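Long-range contacts in uncharacterized hypothetical protein (Bacteroides uniformis, PDB 4EIU), which is of unknown function, but belongs to the DUF3823 family, whose N-terminal domain falls in the transthyretin clan: residues V129-V134 with E202-S207; D164-V169 with S185-Y190; V117-N122 with V219-R224. All coordinates share one frame; numbering follows the deposited sequence.

Interaction 1 (V129-V134 with E202-S207); sequences VIKAQV and EVTIQS
Gln-133 reaches across to two residues of segment 202-207, Thr-204 and Glu-202, through the two ends of its amide. The Thr-204 hydroxyl OG1 donates to Gln-133 OE1 over 2.8 Å, in the carbonyl plane and on a lone pair. Gln-133 NE2 in turn gives a nearly straight bond (171°) of 3.2 Å to Glu-202 OE1, which it meets on the anti side, with the amide and carboxylate planes 69° apart. A bend at chi2 (-68°) folds the glutamine over its neighbours, and the two bonds together fix the amide's rotation. Beside it, the extended Lys-131 chain lays its CE 3.6 Å from Thr-204 CG2.

Beneath these polar groups runs a regular antiparallel pairing, with Ala-132 facing Ile-205 and Val-134 facing Val-203 as hydrogen-bonded pairs. Val-203 N lies 2.7 Å from Val-134 O. Ile-205 N lies 3.0 Å from Ala-132 O. At the far end the chain of Ser-207 has left the strand, yet its OG accepts from Ile-130 N at 2.8 Å while its own N donates to Ile-130 O.

The face bearing Ala-132, Val-134, Val-203 and Ile-205 is apolar and packs on Phe-167, Ile-165 and Ala-221 of the other sheet. Strand 129-138 is the middle of a three-stranded sheet, held by 115-126 along one edge and by 202-206 along the other.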
ATOM      1  N   VAL A 129      27.263   1.465   4.953  1.00109.58           N
ATOM      2  CA  VAL A 129      26.132   0.618   5.309  1.00111.06           C
ATOM      3  C   VAL A 129      25.230   1.458   6.218  1.00104.76           C
ATOM      4  O   VAL A 129      25.718   2.147   7.124  1.00 99.23           O
ATOM      5  CB  VAL A 129      26.561  -0.722   5.981  1.00123.24           C
ATOM      6  CG1 VAL A 129      27.604  -1.447   5.126  1.00120.61           C
ATOM      7  CG2 VAL A 129      27.114  -0.513   7.389  1.00124.92           C
ATOM      8  N   ILE A 130      23.925   1.428   5.930  1.00 99.73           N
ATOM      9  CA  ILE A 130      22.913   2.177   6.686  1.00 99.53           C
ATOM     10  C   ILE A 130      22.123   1.242   7.604  1.00 93.70           C
ATOM     11  O   ILE A 130      21.832   0.090   7.236  1.00 94.33           O
ATOM     12  CB  ILE A 130      21.899   2.879   5.758  1.00 90.85           C
ATOM     13  CG1 ILE A 130      22.607   3.621   4.621  1.00 92.84           C
ATOM     14  CG2 ILE A 130      21.029   3.845   6.561  1.00 87.07           C
ATOM     15  CD1 ILE A 130      21.641   4.284   3.660  1.00 82.03           C
ATOM     16  N   LYS A 131      21.758   1.758   8.781  1.00 93.36           N
ATOM     17  CA  LYS A 131      21.098   0.968   9.822  1.00 96.26           C
ATOM     18  C   LYS A 131      19.977   1.792  10.426  1.00 91.19           C
ATOM     19  O   LYS A 131      20.209   2.930  10.843  1.00 90.99           O
ATOM     20  CB  LYS A 131      22.101   0.600  10.912  1.00107.17           C
ATOM     21  CG  LYS A 131      21.522  -0.080  12.150  1.00110.47           C
ATOM     22  CD  LYS A 131      22.647  -0.449  13.115  1.00114.67           C
ATOM     23  CE  LYS A 131      22.123  -0.829  14.492  1.00117.28           C
ATOM     24  NZ  LYS A 131      23.217  -1.264  15.411  1.00120.34           N
ATOM     25  N   ALA A 132      18.786   1.199  10.491  1.00 80.65           N
ATOM     26  CA  ALA A 132      17.573   1.883  10.919  1.00 80.98           C
ATOM     27  C   ALA A 132      16.773   1.038  11.892  1.00 77.53           C
ATOM     28  O   ALA A 132      16.892  -0.186  11.898  1.00 83.02           O
ATOM     29  CB  ALA A 132      16.713   2.208   9.702  1.00 71.51           C
ATOM     30  N   GLN A 133      15.947   1.714  12.693  1.00 81.30           N
ATOM     31  CA  GLN A 133      14.952   1.091  13.558  1.00 79.39           C
ATOM     32  C   GLN A 133      13.562   1.228  12.923  1.00 77.21           C
ATOM     33  O   GLN A 133      13.098   2.350  12.651  1.00 78.64           O
ATOM     34  CB  GLN A 133      14.966   1.752  14.941  1.00 85.87           C
ATOM     35  CG  GLN A 133      16.321   1.695  15.639  1.00 95.79           C
ATOM     36  CD  GLN A 133      16.696   0.278  16.034  1.00 98.88           C
ATOM     37  OE1 GLN A 133      17.459  -0.398  15.341  1.00107.29           O
ATOM     38  NE2 GLN A 133      16.140  -0.186  17.138  1.00 94.22           N
ATOM     39  N   VAL A 134      12.915   0.090  12.663  1.00 70.17           N
ATOM     40  CA  VAL A 134      11.577   0.051  12.046  1.00 65.72           C
ATOM     41  C   VAL A 134      10.566  -0.487  13.047  1.00 69.88           C
ATOM     42  O   VAL A 134      10.840  -1.477  13.747  1.00 69.43           O
ATOM     43  CB  VAL A 134      11.537  -0.835  10.774  1.00 64.83           C
ATOM     44  CG1 VAL A 134      10.122  -0.905  10.202  1.00 60.68           C
ATOM     45  CG2 VAL A 134      12.472  -0.283   9.703  1.00 66.32           C
ATOM     46  N   GLU A 202      10.774  -2.185  18.169  1.00 73.66           N
ATOM     47  CA  GLU A 202      11.749  -1.674  17.193  1.00 78.91           C
ATOM     48  C   GLU A 202      12.579  -2.815  16.610  1.00 77.35           C
ATOM     49  O   GLU A 202      13.219  -3.541  17.351  1.00 89.41           O
ATOM     50  CB  GLU A 202      12.654  -0.640  17.839  1.00 87.07           C
ATOM     51  CG  GLU A 202      11.898   0.573  18.356  1.00 93.13           C
ATOM     52  CD  GLU A 202      12.805   1.608  18.993  1.00 99.76           C
ATOM     53  OE1 GLU A 202      13.975   1.726  18.577  1.00107.32           O
ATOM     54  OE2 GLU A 202      12.342   2.319  19.904  1.00106.93           O
ATOM     55  N   VAL A 203      12.484  -3.016  15.298  1.00 77.74           N
ATOM     56  CA  VAL A 203      13.262  -4.022  14.572  1.00 72.88           C
ATOM     57  C   VAL A 203      14.436  -3.306  13.880  1.00 80.01           C
ATOM     58  O   VAL A 203      14.247  -2.311  13.168  1.00 79.33           O
ATOM     59  CB  VAL A 203      12.393  -4.763  13.527  1.00 72.94           C
ATOM     60  CG1 VAL A 203      13.227  -5.738  12.700  1.00 66.22           C
ATOM     61  CG2 VAL A 203      11.203  -5.463  14.186  1.00 69.95           C
ATOM     62  N   THR A 204      15.646  -3.806  14.101  1.00 82.12           N
ATOM     63  CA  THR A 204      16.843  -3.261  13.463  1.00 82.44           C
ATOM     64  C   THR A 204      16.991  -3.897  12.095  1.00 81.72           C
ATOM     65  O   THR A 204      16.931  -5.126  11.969  1.00 86.12           O
ATOM     66  CB  THR A 204      18.107  -3.592  14.237  1.00 88.40           C
ATOM     67  OG1 THR A 204      17.954  -3.143  15.589  1.00 86.64           O
ATOM     68  CG2 THR A 204      19.327  -2.910  13.587  1.00 86.83           C
ATOM     69  N   ILE A 205      17.197  -3.058  11.086  1.00 79.99           N
ATOM     70  CA  ILE A 205      17.493  -3.523   9.739  1.00 80.04           C
ATOM     71  C   ILE A 205      18.664  -2.717   9.137  1.00 85.32           C
ATOM     72  O   ILE A 205      18.864  -1.556   9.498  1.00 79.54           O
ATOM     73  CB  ILE A 205      16.229  -3.483   8.873  1.00 71.35           C
ATOM     74  CG1 ILE A 205      16.478  -4.168   7.524  1.00 74.07           C
ATOM     75  CG2 ILE A 205      15.706  -2.055   8.733  1.00 63.07           C
ATOM     76  CD1 ILE A 205      15.212  -4.636   6.848  1.00 65.40           C
ATOM     77  N   GLN A 206      19.415  -3.367   8.239  1.00 81.14           N
ATOM     78  CA  GLN A 206      20.650  -2.859   7.664  1.00 87.27           C
ATOM     79  C   GLN A 206      20.657  -2.984   6.160  1.00 80.97           C
ATOM     80  O   GLN A 206      20.237  -4.017   5.620  1.00 85.43           O
ATOM     81  CB  GLN A 206      21.838  -3.673   8.186  1.00 93.41           C
ATOM     82  CG  GLN A 206      22.653  -2.966   9.236  1.00 98.76           C
ATOM     83  CD  GLN A 206      23.961  -3.679   9.502  1.00105.41           C
ATOM     84  OE1 GLN A 206      24.057  -4.444  10.434  1.00100.86           O
ATOM     85  NE2 GLN A 206      24.958  -3.450   8.659  1.00104.75           N
ATOM     86  N   SER A 207      21.171  -1.949   5.492  1.00 83.47           N
ATOM     87  CA  SER A 207      21.365  -1.984   4.043  1.00 85.65           C
ATOM     88  C   SER A 207      22.383  -3.070   3.673  1.00 84.36           C
ATOM     89  O   SER A 207      23.116  -3.562   4.520  1.00 91.38           O
ATOM     90  CB  SER A 207      21.833  -0.610   3.514  1.00 84.46           C
ATOM     91  OG  SER A 207      23.192  -0.328   3.850  1.00102.77           O
TER

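Interaction 2 (D164-V169 with S185-Y190); sequences DIQFFV and SSSINY
Strand 186-189 pairs antiparallel with 164-169, Ile-165 against Ile-188 and Phe-167 against Ser-186, forming one edge of the four-stranded sheet in a beta sandwich. A strand angle of 178° and four backbone bonds of 2.9 Å, such as Ile-165 N to Ile-188 O, bear the pairing out. Three strands facing four, in the order found here, are consistent with a fibronectin type III-like fold.

On the face carrying Asp-164, Gln-166 and Ser-187, polar groups gather. Gln-166, bent at chi2 (-64°), lays its amide beside Ser-187 CB, 3.1 Å from OE1. Its NE2 donates to Asp-164 OD2 at 2.7 Å and to a water that also bonds to Ser-187 OG and Asn-189 OD1, while a second water links OE1 to Ser-186 O. Replacing Gln-166 by a leucine would probably leave both waters short of a partner and Asp-164 OD2 relying on Trp-238 NE1. Asp-164 OD1 forms a salt bridge with Arg-224.

The opposite face, with Ile-165 and Phe-167, turns inward, and Ser-186 OG sits at the edge of the Phe-167 ring while bonding to Gln-206 O. Beside the Phe-167 and Ser-186 pair, Ser-185 OG, also bonded to Asp-181 O, accepts from Val-169 N at 3.0 Å and 177°.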
ATOM      1  N   ASP A 164       7.336 -10.238   6.053  1.00 51.50           N
ATOM      2  CA  ASP A 164       8.628  -9.600   5.801  1.00 50.99           C
ATOM      3  C   ASP A 164       8.634  -8.118   6.111  1.00 58.69           C
ATOM      4  O   ASP A 164       7.575  -7.507   6.147  1.00 53.08           O
ATOM      5  CB  ASP A 164       9.098  -9.822   4.343  1.00 50.18           C
ATOM      6  CG  ASP A 164       8.118  -9.295   3.300  1.00 52.96           C
ATOM      7  OD1 ASP A 164       7.195 -10.041   2.943  1.00 51.94           O
ATOM      8  OD2 ASP A 164       8.317  -8.162   2.804  1.00 51.60           O
ATOM      9  N   ILE A 165       9.837  -7.580   6.357  1.00 56.58           N
ATOM     10  CA  ILE A 165      10.104  -6.152   6.361  1.00 56.01           C
ATOM     11  C   ILE A 165      11.103  -5.862   5.252  1.00 63.67           C
ATOM     12  O   ILE A 165      12.068  -6.601   5.068  1.00 60.41           O
ATOM     13  CB  ILE A 165      10.724  -5.651   7.677  1.00 65.56           C
ATOM     14  CG1 ILE A 165       9.680  -5.670   8.797  1.00 60.26           C
ATOM     15  CG2 ILE A 165      11.295  -4.230   7.498  1.00 58.72           C
ATOM     16  CD1 ILE A 165      10.258  -5.504  10.195  1.00 60.67           C
ATOM     17  N   GLN A 166      10.887  -4.772   4.528  1.00 56.97           N
ATOM     18  CA  GLN A 166      11.834  -4.344   3.492  1.00 64.43           C
ATOM     19  C   GLN A 166      12.435  -3.040   3.930  1.00 63.65           C
ATOM     20  O   GLN A 166      11.728  -2.207   4.515  1.00 56.34           O
ATOM     21  CB  GLN A 166      11.112  -4.119   2.158  1.00 59.42           C
ATOM     22  CG  GLN A 166      10.328  -5.325   1.663  1.00 55.39           C
ATOM     23  CD  GLN A 166      11.222  -6.492   1.347  1.00 62.33           C
ATOM     24  OE1 GLN A 166      12.264  -6.318   0.707  1.00 57.56           O
ATOM     25  NE2 GLN A 166      10.827  -7.696   1.785  1.00 55.08           N
ATOM     26  N   PHE A 167      13.727  -2.870   3.631  1.00 60.87           N
ATOM     27  CA  PHE A 167      14.424  -1.613   3.767  1.00 59.38           C
ATOM     28  C   PHE A 167      14.875  -1.230   2.358  1.00 61.05           C
ATOM     29  O   PHE A 167      15.889  -1.713   1.860  1.00 63.21           O
ATOM     30  CB  PHE A 167      15.574  -1.794   4.752  1.00 67.57           C
ATOM     31  CG  PHE A 167      16.304  -0.541   5.115  1.00 71.40           C
ATOM     32  CD1 PHE A 167      15.636   0.593   5.524  1.00 69.36           C
ATOM     33  CD2 PHE A 167      17.697  -0.528   5.120  1.00 73.87           C
ATOM     34  CE1 PHE A 167      16.333   1.725   5.903  1.00 69.04           C
ATOM     35  CE2 PHE A 167      18.393   0.600   5.495  1.00 74.68           C
ATOM     36  CZ  PHE A 167      17.709   1.735   5.875  1.00 75.66           C
ATOM     37  N   PHE A 168      14.038  -0.431   1.688  1.00 57.80           N
ATOM     38  CA  PHE A 168      14.292   0.000   0.330  1.00 60.85           C
ATOM     39  C   PHE A 168      15.268   1.170   0.368  1.00 62.44           C
ATOM     40  O   PHE A 168      15.119   2.097   1.161  1.00 59.33           O
ATOM     41  CB  PHE A 168      13.005   0.412  -0.385  1.00 59.44           C
ATOM     42  CG  PHE A 168      12.046  -0.725  -0.644  1.00 58.14           C
ATOM     43  CD1 PHE A 168      12.417  -1.807  -1.437  1.00 57.40           C
ATOM     44  CD2 PHE A 168      10.745  -0.687  -0.143  1.00 52.93           C
ATOM     45  CE1 PHE A 168      11.517  -2.840  -1.697  1.00 57.79           C
ATOM     46  CE2 PHE A 168       9.845  -1.719  -0.391  1.00 51.00           C
ATOM     47  CZ  PHE A 168      10.221  -2.785  -1.183  1.00 56.12           C
ATOM     48  N   VAL A 169      16.285   1.100  -0.481  1.00 63.09           N
ATOM     49  CA  VAL A 169      17.258   2.181  -0.615  1.00 65.72           C
ATOM     50  C   VAL A 169      17.349   2.551  -2.088  1.00 67.83           C
ATOM     51  O   VAL A 169      17.407   1.672  -2.959  1.00 66.39           O
ATOM     52  CB  VAL A 169      18.623   1.740  -0.053  1.00 70.84           C
ATOM     53  CG1 VAL A 169      19.687   2.808  -0.272  1.00 68.79           C
ATOM     54  CG2 VAL A 169      18.490   1.404   1.428  1.00 68.17           C
ATOM     55  N   SER A 185      19.295  -2.162  -1.087  1.00 70.85           N
ATOM     56  CA  SER A 185      18.018  -2.554  -0.486  1.00 70.34           C
ATOM     57  C   SER A 185      18.194  -3.892   0.261  1.00 75.87           C
ATOM     58  O   SER A 185      19.031  -4.729  -0.116  1.00 76.92           O
ATOM     59  CB  SER A 185      16.922  -2.644  -1.548  1.00 66.39           C
ATOM     60  OG  SER A 185      16.668  -1.357  -2.101  1.00 64.44           O
ATOM     61  N   SER A 186      17.446  -4.061   1.347  1.00 69.31           N
ATOM     62  CA  SER A 186      17.560  -5.243   2.168  1.00 67.85           C
ATOM     63  C   SER A 186      16.198  -5.679   2.640  1.00 65.08           C
ATOM     64  O   SER A 186      15.188  -5.012   2.387  1.00 62.69           O
ATOM     65  CB  SER A 186      18.497  -5.005   3.358  1.00 74.94           C
ATOM     66  OG  SER A 186      17.931  -4.151   4.348  1.00 74.25           O
ATOM     67  N   SER A 187      16.166  -6.816   3.317  1.00 63.17           N
ATOM     68  CA  SER A 187      14.928  -7.291   3.882  1.00 67.90           C
ATOM     69  C   SER A 187      15.134  -8.309   4.995  1.00 65.45           C
ATOM     70  O   SER A 187      16.250  -8.810   5.191  1.00 69.75           O
ATOM     71  CB  SER A 187      14.025  -7.816   2.758  1.00 69.34           C
ATOM     72  OG  SER A 187      14.541  -8.975   2.158  1.00 73.39           O
ATOM     73  N   ILE A 188      14.087  -8.539   5.784  1.00 62.86           N
ATOM     74  CA  ILE A 188      14.056  -9.637   6.738  1.00 64.81           C
ATOM     75  C   ILE A 188      12.772 -10.383   6.456  1.00 64.11           C
ATOM     76  O   ILE A 188      11.715  -9.751   6.377  1.00 59.58           O
ATOM     77  CB  ILE A 188      14.034  -9.180   8.212  1.00 69.96           C
ATOM     78  CG1 ILE A 188      15.184  -8.203   8.522  1.00 78.58           C
ATOM     79  CG2 ILE A 188      14.168 -10.396   9.125  1.00 67.41           C
ATOM     80  CD1 ILE A 188      14.970  -7.400   9.791  1.00 71.51           C
ATOM     81  N   ASN A 189      12.865 -11.699   6.282  1.00 63.21           N
ATOM     82  CA  ASN A 189      11.711 -12.571   6.096  1.00 64.66           C
ATOM     83  C   ASN A 189      11.384 -13.274   7.397  1.00 66.94           C
ATOM     84  O   ASN A 189      12.281 -13.617   8.129  1.00 68.31           O
ATOM     85  CB  ASN A 189      12.009 -13.648   5.058  1.00 71.71           C
ATOM     86  CG  ASN A 189      12.330 -13.076   3.707  1.00 69.88           C
ATOM     87  OD1 ASN A 189      11.606 -12.270   3.208  1.00 63.83           O
ATOM     88  ND2 ASN A 189      13.444 -13.493   3.119  1.00 72.18           N
ATOM     89  N   TYR A 190      10.094 -13.493   7.668  1.00 65.50           N
ATOM     90  CA  TYR A 190       9.634 -14.149   8.900  1.00 68.65           C
ATOM     91  C   TYR A 190       8.791 -15.363   8.532  1.00 64.12           C
ATOM     92  O   TYR A 190       7.888 -15.269   7.712  1.00 65.72           O
ATOM     93  CB  TYR A 190       8.808 -13.163   9.737  1.00 61.72           C
ATOM     94  CG  TYR A 190       9.627 -11.979  10.176  1.00 61.91           C
ATOM     95  CD1 TYR A 190      10.480 -12.070  11.275  1.00 65.24           C
ATOM     96  CD2 TYR A 190       9.610 -10.798   9.469  1.00 60.74           C
ATOM     97  CE1 TYR A 190      11.274 -10.995  11.672  1.00 67.81           C
ATOM     98  CE2 TYR A 190      10.391  -9.717   9.863  1.00 61.49           C
ATOM     99  CZ  TYR A 190      11.202  -9.810  10.959  1.00 70.91           C
ATOM    100  OH  TYR A 190      11.944  -8.717  11.307  1.00 71.61           O
TER
HETATM  101  O   HOH W   1      11.941 -10.404   1.405  1.00 57.05           O
HETATM  102  O   HOH W   2      14.239  -4.478  -0.201  1.00 58.16           O

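Interaction 3 (V117-N122 with V219-R224); sequences VEFVGN and VRAAAR
Phe-119 and Val-117 press against Ala-221, and these three residues have the most surface buried by the contact. Phe-119 points the far end of its ring at the backbone of strand 216-225: CZ lies 3.5 Å from Ala-221 N and 3.6 Å from Arg-220 CA, which sits at the ring edge near its plane. CG is anti to the carbonyl carbon (chi1 -72°), a setting that swings the ring from the strand down to its partner. There CZ also meets Val-219 CG2 at 3.9 Å, and CE1 meets Ala-221 CB at 4.1 Å, so the ring rim spans two consecutive inward side chains.

Val-117 straddles the next pair with its two methyl branches. CG1, anti to the backbone N (chi1 -177°), rests 3.7 Å from Ala-221 CB, while CG2 lies 3.9 Å from Ala-223 CB. Ala-221 is thereby touched by both larger residues. The short alanine side chains allow a close approach, with the strand axes 6.6 Å apart at 151° and the CA atoms of Val-117 and Ala-222 at 6.3 Å.

Strand 115-126 is an edge of the three-stranded sheet, whereas 216-225 lies inside the four-stranded one between 162-170 and 239-247. Val-134 and Phe-167 continue the same interior. No hydrogen bond crosses between the segments, so here the sheets meet through van der Waals packing of apolar side chains and of the Phe-119 ring on the backbone.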
ATOM      1  N   VAL A 117       3.647   1.219   9.392  1.00 47.78           N
ATOM      2  CA  VAL A 117       5.094   1.014   9.363  1.00 49.60           C
ATOM      3  C   VAL A 117       5.776   2.355   9.488  1.00 55.92           C
ATOM      4  O   VAL A 117       5.496   3.252   8.705  1.00 53.43           O
ATOM      5  CB  VAL A 117       5.549   0.364   8.039  1.00 48.84           C
ATOM      6  CG1 VAL A 117       7.067   0.103   8.064  1.00 48.96           C
ATOM      7  CG2 VAL A 117       4.734  -0.893   7.725  1.00 46.77           C
ATOM      8  N   GLU A 118       6.677   2.492  10.459  1.00 57.90           N
ATOM      9  CA  GLU A 118       7.361   3.766  10.671  1.00 64.03           C
ATOM     10  C   GLU A 118       8.811   3.536  11.039  1.00 68.29           C
ATOM     11  O   GLU A 118       9.176   2.475  11.561  1.00 65.75           O
ATOM     12  CB  GLU A 118       6.678   4.548  11.795  1.00 65.25           C
ATOM     13  CG  GLU A 118       6.719   3.814  13.140  1.00 79.31           C
ATOM     14  CD  GLU A 118       5.746   4.361  14.166  1.00 95.31           C
ATOM     15  OE1 GLU A 118       5.729   5.600  14.363  1.00 87.45           O
ATOM     16  OE2 GLU A 118       5.027   3.542  14.800  1.00 87.94           O
ATOM     17  N   PHE A 119       9.632   4.543  10.774  1.00 64.20           N
ATOM     18  CA  PHE A 119      10.981   4.600  11.363  1.00 65.37           C
ATOM     19  C   PHE A 119      10.895   5.110  12.795  1.00 71.72           C
ATOM     20  O   PHE A 119      10.018   5.905  13.119  1.00 70.09           O
ATOM     21  CB  PHE A 119      11.871   5.516  10.551  1.00 65.81           C
ATOM     22  CG  PHE A 119      12.265   4.953   9.220  1.00 64.61           C
ATOM     23  CD1 PHE A 119      13.062   3.805   9.146  1.00 66.64           C
ATOM     24  CD2 PHE A 119      11.863   5.572   8.041  1.00 60.00           C
ATOM     25  CE1 PHE A 119      13.460   3.293   7.919  1.00 69.27           C
ATOM     26  CE2 PHE A 119      12.246   5.061   6.810  1.00 64.48           C
ATOM     27  CZ  PHE A 119      13.047   3.923   6.743  1.00 65.70           C
ATOM     28  N   VAL A 120      11.792   4.651  13.661  1.00 76.26           N
ATOM     29  CA  VAL A 120      11.824   5.151  15.027  1.00 80.48           C
ATOM     30  C   VAL A 120      12.966   6.146  15.182  1.00 91.88           C
ATOM     31  O   VAL A 120      12.720   7.303  15.514  1.00103.51           O
ATOM     32  CB  VAL A 120      11.925   4.020  16.061  1.00 81.57           C
ATOM     33  CG1 VAL A 120      12.022   4.606  17.467  1.00 82.64           C
ATOM     34  CG2 VAL A 120      10.710   3.119  15.931  1.00 85.59           C
ATOM     35  N   GLY A 121      14.198   5.731  14.912  1.00 80.43           N
ATOM     36  CA  GLY A 121      15.324   6.680  15.025  1.00102.97           C
ATOM     37  C   GLY A 121      15.619   7.434  13.740  1.00 91.86           C
ATOM     38  O   GLY A 121      14.870   7.361  12.785  1.00 91.60           O
ATOM     39  N   ASN A 122      16.725   8.168  13.735  1.00 92.82           N
ATOM     40  CA  ASN A 122      17.390   8.570  12.495  1.00 93.88           C
ATOM     41  C   ASN A 122      18.296   7.420  12.080  1.00 92.60           C
ATOM     42  O   ASN A 122      18.994   6.866  12.925  1.00100.13           O
ATOM     43  CB  ASN A 122      18.262   9.807  12.713  1.00101.66           C
ATOM     44  CG  ASN A 122      17.449  11.068  12.867  1.00100.58           C
ATOM     45  OD1 ASN A 122      16.615  11.383  12.024  1.00 96.13           O
ATOM     46  ND2 ASN A 122      17.686  11.796  13.951  1.00107.29           N
ATOM     47  N   VAL A 219      15.799   6.297   1.904  1.00 62.79           N
ATOM     48  CA  VAL A 219      15.476   4.991   2.503  1.00 62.42           C
ATOM     49  C   VAL A 219      14.028   4.944   2.972  1.00 61.94           C
ATOM     50  O   VAL A 219      13.429   5.970   3.306  1.00 64.91           O
ATOM     51  CB  VAL A 219      16.396   4.643   3.699  1.00 65.77           C
ATOM     52  CG1 VAL A 219      17.859   4.766   3.311  1.00 68.06           C
ATOM     53  CG2 VAL A 219      16.076   5.518   4.901  1.00 67.72           C
ATOM     54  N   ARG A 220      13.458   3.748   2.999  1.00 57.47           N
ATOM     55  CA  ARG A 220      12.056   3.605   3.345  1.00 56.94           C
ATOM     56  C   ARG A 220      11.769   2.178   3.812  1.00 57.04           C
ATOM     57  O   ARG A 220      12.329   1.228   3.265  1.00 58.51           O
ATOM     58  CB  ARG A 220      11.214   3.903   2.127  1.00 52.21           C
ATOM     59  CG  ARG A 220       9.789   4.317   2.409  1.00 54.09           C
ATOM     60  CD  ARG A 220       9.129   4.704   1.100  1.00 47.62           C
ATOM     61  NE  ARG A 220       7.729   5.061   1.271  1.00 47.59           N
ATOM     62  CZ  ARG A 220       6.830   5.130   0.285  1.00 46.62           C
ATOM     63  NH1 ARG A 220       7.155   4.864  -0.974  1.00 46.53           N
ATOM     64  NH2 ARG A 220       5.564   5.446   0.569  1.00 44.84           N
ATOM     65  N   ALA A 221      10.890   2.053   4.801  1.00 55.85           N
ATOM     66  CA  ALA A 221      10.499   0.744   5.334  1.00 53.32           C
ATOM     67  C   ALA A 221       9.170   0.343   4.775  1.00 53.04           C
ATOM     68  O   ALA A 221       8.345   1.193   4.403  1.00 47.02           O
ATOM     69  CB  ALA A 221      10.477   0.753   6.856  1.00 55.54           C
ATOM     70  N   ALA A 222       8.982  -0.969   4.651  1.00 52.73           N
ATOM     71  CA  ALA A 222       7.743  -1.526   4.206  1.00 48.17           C
ATOM     72  C   ALA A 222       7.546  -2.867   4.875  1.00 49.66           C
ATOM     73  O   ALA A 222       8.521  -3.511   5.243  1.00 50.38           O
ATOM     74  CB  ALA A 222       7.707  -1.668   2.683  1.00 45.68           C
ATOM     75  N   ALA A 223       6.280  -3.253   5.061  1.00 49.99           N
ATOM     76  CA  ALA A 223       5.934  -4.582   5.629  1.00 51.59           C
ATOM     77  C   ALA A 223       4.588  -5.040   5.050  1.00 47.08           C
ATOM     78  O   ALA A 223       3.755  -4.223   4.586  1.00 41.03           O
ATOM     79  CB  ALA A 223       5.912  -4.551   7.127  1.00 46.99           C
ATOM     80  N   ARG A 224       4.430  -6.350   4.954  1.00 43.15           N
ATOM     81  CA  ARG A 224       3.189  -6.890   4.435  1.00 39.91           C
ATOM     82  C   ARG A 224       2.788  -8.162   5.154  1.00 43.95           C
ATOM     83  O   ARG A 224       3.589  -8.765   5.892  1.00 45.60           O
ATOM     84  CB  ARG A 224       3.320  -7.132   2.947  1.00 40.39           C
ATOM     85  CG  ARG A 224       4.377  -8.154   2.579  1.00 44.31           C
ATOM     86  CD  ARG A 224       4.377  -8.412   1.101  1.00 46.79           C
ATOM     87  NE  ARG A 224       5.527  -9.217   0.726  1.00 46.92           N
ATOM     88  CZ  ARG A 224       5.785  -9.638  -0.500  1.00 48.54           C
ATOM     89  NH1 ARG A 224       5.004  -9.310  -1.510  1.00 48.17           N
ATOM     90  NH2 ARG A 224       6.869 -10.380  -0.719  1.00 49.06           N
TER

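The three contacts sit 9 to 10 Å apart, centre to centre, in one two-sheet sandwich. Interaction 1 lies within the three-stranded sheet and interaction 2 within the four-stranded one, while interaction 3 bridges the two. Along the chain they are nested: 164-169 with 185-190 falls inside the loop closed by 129-134 with 202-207, which itself falls inside that closed by 117-122 with 219-224. Backbone bonds tie neighbours together, Gln-133 O to Val-120 N and Gln-166 N to Ala-222 O, and Val-203 CG1 packs on Tyr-190 OH between the sheets. Side chains of all three contacts, among them Val-134, Phe-167 and Ala-221, line the interior, so segments distant in sequence meet in one sandwich.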